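Local structure of afamin (Homo sapiens, 6FAK) at residues 388-399 against 437-447. The protein carries hydrophobic molecules in body fluids, binding vitamin E and keeping lipidated Wnt proteins soluble and active. Numbering follows the deposited sequence.
Sequences LKMVQQECKHFQ and FTTCCTLSEEF
One face of the Phe-398 ring lies under the end of helix 423-440, with Phe-437 O 3.8 Å above the plane, offset toward the rim; Thr-438 CG2 meets Phe-398 CE1 at 3.6 Å. The Phe-437 ring receives Glu-394 OE1 and both sulfurs of the disulfide (Cys-395 SG to Cys-441 SG 2.1 Å) at its edge, Cys-395 SG standing 5.3 Å from its centroid. The Glu-394 carboxylate is turned 78° to this ring and forms a salt bridge with Arg-486. Cys-441 SG approaches the Phe-398 ring obliquely; the adjacent Cys-440 pairs with Cys-449, the double-disulfide pattern of the albumin family. Val-391 CG2 lies 3.9 Å from Phe-447 CD1, oblique to the ring, while Leu-388 CD1 packs on Phe-447 CB. With CG anti to the backbone N (chi1 174°), Phe-398 reaches across to the other helix. Trimmed to an alanine, this position is likely to leave Thr-438 CG2 and Cys-441 CB without their ring, opening a gap beside the disulfide. Glu-446 turns its carboxylate face to Cys-395 SG, which stands over Glu-446 CD at 3.6 Å, and accepts the Thr-442 N-H (N to Glu-446 OE2 2.8 Å, 166°) on the anti lone pair, bracing the type II turn. No hydrogen bond joins the segments: one covalent bond, with nonpolar and sulfur-aromatic packing, ties helix 376-417 to the turn.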
ATOM      1  N   LEU A 388     -21.414   1.345   7.780  1.00 33.07           N
ATOM      2  CA  LEU A 388     -22.138   1.393   6.525  1.00 35.80           C
ATOM      3  C   LEU A 388     -22.759   2.778   6.272  1.00 36.53           C
ATOM      4  O   LEU A 388     -22.620   3.323   5.184  1.00 35.51           O
ATOM      5  CB  LEU A 388     -23.202   0.326   6.557  1.00 39.04           C
ATOM      6  CG  LEU A 388     -24.101   0.126   5.369  1.00 44.95           C
ATOM      7  CD1 LEU A 388     -23.304  -0.150   4.102  1.00 48.01           C
ATOM      8  CD2 LEU A 388     -25.020  -1.044   5.709  1.00 50.96           C
ATOM      9  N   LYS A 389     -23.392   3.363   7.286  1.00 37.32           N
ATOM     10  CA  LYS A 389     -23.927   4.727   7.157  1.00 41.58           C
ATOM     11  C   LYS A 389     -22.852   5.754   6.793  1.00 39.08           C
ATOM     12  O   LYS A 389     -23.123   6.674   6.031  1.00 38.69           O
ATOM     13  CB  LYS A 389     -24.620   5.172   8.453  1.00 47.28           C
ATOM     14  CG  LYS A 389     -25.878   4.361   8.822  1.00 60.25           C
ATOM     15  CD  LYS A 389     -27.200   5.113   8.651  1.00 71.59           C
ATOM     16  CE  LYS A 389     -27.680   5.155   7.207  1.00 78.18           C
ATOM     17  NZ  LYS A 389     -28.412   3.911   6.822  1.00 80.62           N
ATOM     18  N   MET A 390     -21.648   5.606   7.346  1.00 38.64           N
ATOM     19  CA  MET A 390     -20.531   6.528   7.057  1.00 39.66           C
ATOM     20  C   MET A 390     -20.113   6.440   5.599  1.00 37.05           C
ATOM     21  O   MET A 390     -19.954   7.461   4.915  1.00 37.83           O
ATOM     22  CB  MET A 390     -19.324   6.277   7.971  1.00 43.64           C
ATOM     23  CG  MET A 390     -19.513   6.804   9.399  1.00 55.51           C
ATOM     24  SD  MET A 390     -18.118   6.486  10.511  1.00 75.59           S
ATOM     25  CE  MET A 390     -18.938   6.477  12.107  1.00 69.62           C
ATOM     26  N   VAL A 391     -19.958   5.223   5.109  1.00 35.03           N
ATOM     27  CA  VAL A 391     -19.643   5.012   3.708  1.00 33.96           C
ATOM     28  C   VAL A 391     -20.719   5.534   2.798  1.00 34.91           C
ATOM     29  O   VAL A 391     -20.418   6.170   1.758  1.00 35.12           O
ATOM     30  CB  VAL A 391     -19.331   3.541   3.432  1.00 33.59           C
ATOM     31  CG1 VAL A 391     -19.259   3.246   1.955  1.00 32.72           C
ATOM     32  CG2 VAL A 391     -17.995   3.204   4.100  1.00 33.66           C
ATOM     33  N   GLN A 392     -21.970   5.273   3.148  1.00 35.23           N
ATOM     34  CA  GLN A 392     -23.084   5.800   2.364  1.00 37.30           C
ATOM     35  C   GLN A 392     -23.051   7.338   2.268  1.00 37.16           C
ATOM     36  O   GLN A 392     -23.255   7.894   1.200  1.00 35.78           O
ATOM     37  CB  GLN A 392     -24.425   5.321   2.935  1.00 40.19           C
ATOM     38  CG  GLN A 392     -24.680   3.868   2.645  1.00 43.89           C
ATOM     39  CD  GLN A 392     -25.883   3.297   3.396  1.00 50.90           C
ATOM     40  OE1 GLN A 392     -26.219   3.724   4.500  1.00 57.04           O
ATOM     41  NE2 GLN A 392     -26.522   2.314   2.795  1.00 52.94           N
ATOM     42  N   GLN A 393     -22.747   8.012   3.383  1.00 39.46           N
ATOM     43  CA  GLN A 393     -22.632   9.470   3.402  1.00 41.09           C
ATOM     44  C   GLN A 393     -21.464   9.959   2.510  1.00 39.78           C
ATOM     45  O   GLN A 393     -21.643  10.860   1.681  1.00 40.06           O
ATOM     46  CB  GLN A 393     -22.496   9.985   4.849  1.00 43.73           C
ATOM     47  CG  GLN A 393     -23.794   9.795   5.639  1.00 50.29           C
ATOM     48  CD  GLN A 393     -23.782  10.407   7.032  1.00 57.47           C
ATOM     49  OE1 GLN A 393     -22.746  10.456   7.712  1.00 60.95           O
ATOM     50  NE2 GLN A 393     -24.945  10.887   7.463  1.00 63.97           N
ATOM     51  N   GLU A 394     -20.301   9.322   2.642  1.00 37.83           N
ATOM     52  CA  GLU A 394     -19.139   9.668   1.836  1.00 36.52           C
ATOM     53  C   GLU A 394     -19.438   9.450   0.343  1.00 34.30           C
ATOM     54  O   GLU A 394     -19.102  10.324  -0.462  1.00 32.62           O
ATOM     55  CB  GLU A 394     -17.881   8.903   2.271  1.00 40.64           C
ATOM     56  CG  GLU A 394     -17.375   9.166   3.693  1.00 46.08           C
ATOM     57  CD  GLU A 394     -16.468   8.062   4.280  1.00 56.74           C
ATOM     58  OE1 GLU A 394     -16.597   6.865   3.904  1.00 60.16           O
ATOM     59  OE2 GLU A 394     -15.603   8.368   5.152  1.00 63.00           O
ATOM     60  N   CYS A 395     -20.098   8.334  -0.022  1.00 33.45           N
ATOM     61  CA  CYS A 395     -20.453   8.052  -1.428  1.00 33.35           C
ATOM     62  C   CYS A 395     -21.472   9.055  -2.004  1.00 35.19           C
ATOM     63  O   CYS A 395     -21.408   9.384  -3.206  1.00 35.10           O
ATOM     64  CB  CYS A 395     -20.910   6.595  -1.673  1.00 34.65           C
ATOM     65  SG  CYS A 395     -19.512   5.417  -1.752  1.00 35.21           S
ATOM     66  N   LYS A 396     -22.396   9.529  -1.169  1.00 34.83           N
ATOM     67  CA  LYS A 396     -23.365  10.525  -1.616  1.00 38.07           C
ATOM     68  C   LYS A 396     -22.633  11.860  -1.906  1.00 38.08           C
ATOM     69  O   LYS A 396     -22.877  12.492  -2.938  1.00 40.61           O
ATOM     70  CB  LYS A 396     -24.458  10.732  -0.556  1.00 41.40           C
ATOM     71  CG  LYS A 396     -25.632  11.609  -0.985  1.00 45.85           C
ATOM     72  CD  LYS A 396     -26.171  11.240  -2.368  1.00 51.42           C
ATOM     73  CE  LYS A 396     -27.584  11.752  -2.607  1.00 60.10           C
ATOM     74  NZ  LYS A 396     -27.759  13.216  -2.356  1.00 68.59           N
ATOM     75  N   HIS A 397     -21.745  12.247  -0.993  1.00 36.14           N
ATOM     76  CA  HIS A 397     -20.890  13.417  -1.155  1.00 37.32           C
ATOM     77  C   HIS A 397     -20.072  13.324  -2.444  1.00 35.03           C
ATOM     78  O   HIS A 397     -19.987  14.301  -3.167  1.00 34.90           O
ATOM     79  CB  HIS A 397     -19.974  13.638   0.067  1.00 39.25           C
ATOM     80  CG  HIS A 397     -20.690  14.169   1.270  1.00 43.60           C
ATOM     81  ND1 HIS A 397     -21.626  15.181   1.194  1.00 46.14           N
ATOM     82  CD2 HIS A 397     -20.616  13.825   2.575  1.00 45.32           C
ATOM     83  CE1 HIS A 397     -22.093  15.435   2.403  1.00 48.33           C
ATOM     84  NE2 HIS A 397     -21.508  14.614   3.258  1.00 48.63           N
ATOM     85  N   PHE A 398     -19.489  12.156  -2.726  1.00 33.13           N
ATOM     86  CA  PHE A 398     -18.866  11.886  -4.030  1.00 34.23           C
ATOM     87  C   PHE A 398     -19.801  12.063  -5.244  1.00 36.22           C
ATOM     88  O   PHE A 398     -19.407  12.720  -6.260  1.00 35.48           O
ATOM     89  CB  PHE A 398     -18.260  10.494  -4.054  1.00 34.88           C
ATOM     90  CG  PHE A 398     -17.730  10.080  -5.401  1.00 35.74           C
ATOM     91  CD1 PHE A 398     -16.555  10.614  -5.878  1.00 37.13           C
ATOM     92  CD2 PHE A 398     -18.365   9.098  -6.153  1.00 37.24           C
ATOM     93  CE1 PHE A 398     -16.037  10.218  -7.110  1.00 39.66           C
ATOM     94  CE2 PHE A 398     -17.856   8.693  -7.383  1.00 37.72           C
ATOM     95  CZ  PHE A 398     -16.693   9.265  -7.873  1.00 38.47           C
ATOM     96  N   GLN A 399     -21.024  11.529  -5.161  1.00 37.72           N
ATOM     97  CA  GLN A 399     -22.014  11.723  -6.226  0.60 42.78           C
ATOM     98  C   GLN A 399     -22.306  13.236  -6.441  1.00 42.16           C
ATOM     99  O   GLN A 399     -22.325  13.710  -7.566  1.00 45.24           O
ATOM    100  CB  GLN A 399     -23.319  10.956  -5.940  0.60 47.66           C
ATOM    101  CG  GLN A 399     -23.208   9.435  -5.793  0.60 52.48           C
ATOM    102  CD  GLN A 399     -23.064   8.659  -7.099  0.60 62.26           C
ATOM    103  OE1 GLN A 399     -22.206   7.775  -7.207  0.60 64.75           O
ATOM    104  NE2 GLN A 399     -23.913   8.962  -8.086  0.60 65.35           N
ATOM    105  N   PHE A 437     -13.273   6.096  -3.444  1.00 30.96           N
ATOM    106  CA  PHE A 437     -14.645   6.446  -3.879  1.00 33.57           C
ATOM    107  C   PHE A 437     -14.893   6.360  -5.357  1.00 33.52           C
ATOM    108  O   PHE A 437     -15.954   5.853  -5.770  1.00 34.71           O
ATOM    109  CB  PHE A 437     -15.048   7.802  -3.316  1.00 35.35           C
ATOM    110  CG  PHE A 437     -14.967   7.813  -1.849  1.00 36.12           C
ATOM    111  CD1 PHE A 437     -15.963   7.255  -1.112  1.00 37.30           C
ATOM    112  CD2 PHE A 437     -13.826   8.245  -1.212  1.00 37.34           C
ATOM    113  CE1 PHE A 437     -15.864   7.180   0.255  1.00 37.54           C
ATOM    114  CE2 PHE A 437     -13.722   8.166   0.157  1.00 38.14           C
ATOM    115  CZ  PHE A 437     -14.741   7.615   0.889  1.00 36.66           C
ATOM    116  N   THR A 438     -13.911   6.767  -6.158  1.00 34.14           N
ATOM    117  CA  THR A 438     -14.004   6.652  -7.623  1.00 34.68           C
ATOM    118  C   THR A 438     -13.978   5.209  -8.108  1.00 35.35           C
ATOM    119  O   THR A 438     -14.598   4.871  -9.096  1.00 36.35           O
ATOM    120  CB  THR A 438     -12.854   7.385  -8.365  1.00 36.88           C
ATOM    121  OG1 THR A 438     -11.605   6.780  -8.025  1.00 38.60           O
ATOM    122  CG2 THR A 438     -12.798   8.872  -8.032  1.00 39.25           C
ATOM    123  N   THR A 439     -13.234   4.364  -7.437  1.00 33.86           N
ATOM    124  CA  THR A 439     -13.188   2.966  -7.749  1.00 35.79           C
ATOM    125  C   THR A 439     -14.466   2.197  -7.330  1.00 38.74           C
ATOM    126  O   THR A 439     -14.863   1.290  -8.049  1.00 40.37           O
ATOM    127  CB  THR A 439     -11.988   2.330  -7.032  1.00 35.64           C
ATOM    128  OG1 THR A 439     -10.794   2.984  -7.479  1.00 36.74           O
ATOM    129  CG2 THR A 439     -11.896   0.842  -7.276  1.00 36.04           C
ATOM    130  N   CYS A 440     -15.076   2.549  -6.190  1.00 35.42           N
ATOM    131  CA  CYS A 440     -16.033   1.675  -5.508  1.00 35.13           C
ATOM    132  C   CYS A 440     -17.454   2.158  -5.417  1.00 34.60           C
ATOM    133  O   CYS A 440     -18.349   1.340  -5.170  1.00 33.73           O
ATOM    134  CB  CYS A 440     -15.591   1.472  -4.048  1.00 33.62           C
ATOM    135  SG  CYS A 440     -13.914   0.852  -3.796  1.00 33.96           S
ATOM    136  N   CYS A 441     -17.677   3.474  -5.469  1.00 34.52           N
ATOM    137  CA  CYS A 441     -19.007   3.993  -5.141  1.00 36.91           C
ATOM    138  C   CYS A 441     -19.969   3.472  -6.220  1.00 39.10           C
ATOM    139  O   CYS A 441     -19.588   3.333  -7.369  1.00 39.62           O
ATOM    140  CB  CYS A 441     -19.058   5.508  -4.929  1.00 37.02           C
ATOM    141  SG  CYS A 441     -18.328   6.121  -3.365  1.00 39.50           S
ATOM    142  N   THR A 442     -21.155   3.044  -5.789  1.00 40.96           N
ATOM    143  CA  THR A 442     -22.208   2.411  -6.643  1.00 44.46           C
ATOM    144  C   THR A 442     -22.044   0.930  -7.003  1.00 44.31           C
ATOM    145  O   THR A 442     -22.991   0.317  -7.549  1.00 44.69           O
ATOM    146  CB  THR A 442     -22.537   3.192  -7.948  1.00 45.47           C
ATOM    147  OG1 THR A 442     -21.486   3.013  -8.914  1.00 47.71           O
ATOM    148  CG2 THR A 442     -22.746   4.655  -7.640  1.00 46.31           C
ATOM    149  N   LEU A 443     -20.893   0.328  -6.715  1.00 41.65           N
ATOM    150  CA  LEU A 443     -20.742  -1.116  -6.932  1.00 45.50           C
ATOM    151  C   LEU A 443     -21.675  -1.877  -5.985  1.00 46.42           C
ATOM    152  O   LEU A 443     -22.156  -1.309  -5.013  1.00 45.23           O
ATOM    153  CB  LEU A 443     -19.294  -1.580  -6.698  1.00 48.87           C
ATOM    154  CG  LEU A 443     -18.200  -0.941  -7.554  1.00 49.37           C
ATOM    155  CD1 LEU A 443     -16.874  -1.601  -7.205  1.00 49.06           C
ATOM    156  CD2 LEU A 443     -18.531  -1.042  -9.039  1.00 55.42           C
ATOM    157  N   SER A 444     -21.956  -3.145  -6.281  1.00 48.64           N
ATOM    158  CA  SER A 444     -22.765  -3.969  -5.373  1.00 50.67           C
ATOM    159  C   SER A 444     -22.068  -4.177  -3.999  1.00 47.15           C
ATOM    160  O   SER A 444     -22.722  -4.178  -2.975  1.00 44.15           O
ATOM    161  CB  SER A 444     -23.102  -5.322  -6.006  1.00 53.21           C
ATOM    162  OG  SER A 444     -21.932  -6.086  -6.172  1.00 60.69           O
ATOM    163  N   GLU A 445     -20.748  -4.330  -3.984  1.00 48.97           N
ATOM    164  CA  GLU A 445     -20.011  -4.433  -2.705  1.00 47.03           C
ATOM    165  C   GLU A 445     -19.270  -3.114  -2.429  1.00 39.98           C
ATOM    166  O   GLU A 445     -18.090  -3.081  -2.044  1.00 35.64           O
ATOM    167  CB  GLU A 445     -19.096  -5.685  -2.668  1.00 53.17           C
ATOM    168  CG  GLU A 445     -19.843  -6.986  -2.306  1.00 61.28           C
ATOM    169  CD  GLU A 445     -18.974  -8.254  -2.381  1.00 73.49           C
ATOM    170  OE1 GLU A 445     -17.708  -8.162  -2.359  1.00 75.02           O
ATOM    171  OE2 GLU A 445     -19.565  -9.365  -2.443  1.00 70.40           O
ATOM    172  N   GLU A 446     -20.029  -2.031  -2.571  1.00 39.11           N
ATOM    173  CA  GLU A 446     -19.558  -0.704  -2.297  1.00 36.15           C
ATOM    174  C   GLU A 446     -18.940  -0.634  -0.901  1.00 33.14           C
ATOM    175  O   GLU A 446     -17.831  -0.089  -0.740  1.00 30.61           O
ATOM    176  CB  GLU A 446     -20.734   0.262  -2.369  1.00 37.67           C
ATOM    177  CG  GLU A 446     -20.429   1.683  -1.942  1.00 37.87           C
ATOM    178  CD  GLU A 446     -21.688   2.544  -1.989  1.00 40.41           C
ATOM    179  OE1 GLU A 446     -22.354   2.746  -0.923  1.00 41.18           O
ATOM    180  OE2 GLU A 446     -22.012   3.007  -3.101  1.00 39.61           O
ATOM    181  N   PHE A 447     -19.653  -1.167   0.103  1.00 32.48           N
ATOM    182  CA  PHE A 447     -19.160  -1.021   1.492  1.00 32.18           C
ATOM    183  C   PHE A 447     -17.784  -1.672   1.648  1.00 30.37           C
ATOM    184  O   PHE A 447     -16.837  -1.020   2.140  1.00 28.77           O
ATOM    185  CB  PHE A 447     -20.116  -1.550   2.580  1.00 32.69           C
ATOM    186  CG  PHE A 447     -19.464  -1.578   3.950  1.00 32.40           C
ATOM    187  CD1 PHE A 447     -19.242  -0.415   4.631  1.00 31.70           C
ATOM    188  CD2 PHE A 447     -19.017  -2.791   4.510  1.00 33.28           C
ATOM    189  CE1 PHE A 447     -18.623  -0.418   5.860  1.00 32.38           C
ATOM    190  CE2 PHE A 447     -18.383  -2.820   5.743  1.00 32.60           C
ATOM    191  CZ  PHE A 447     -18.198  -1.631   6.426  1.00 33.58           C
TER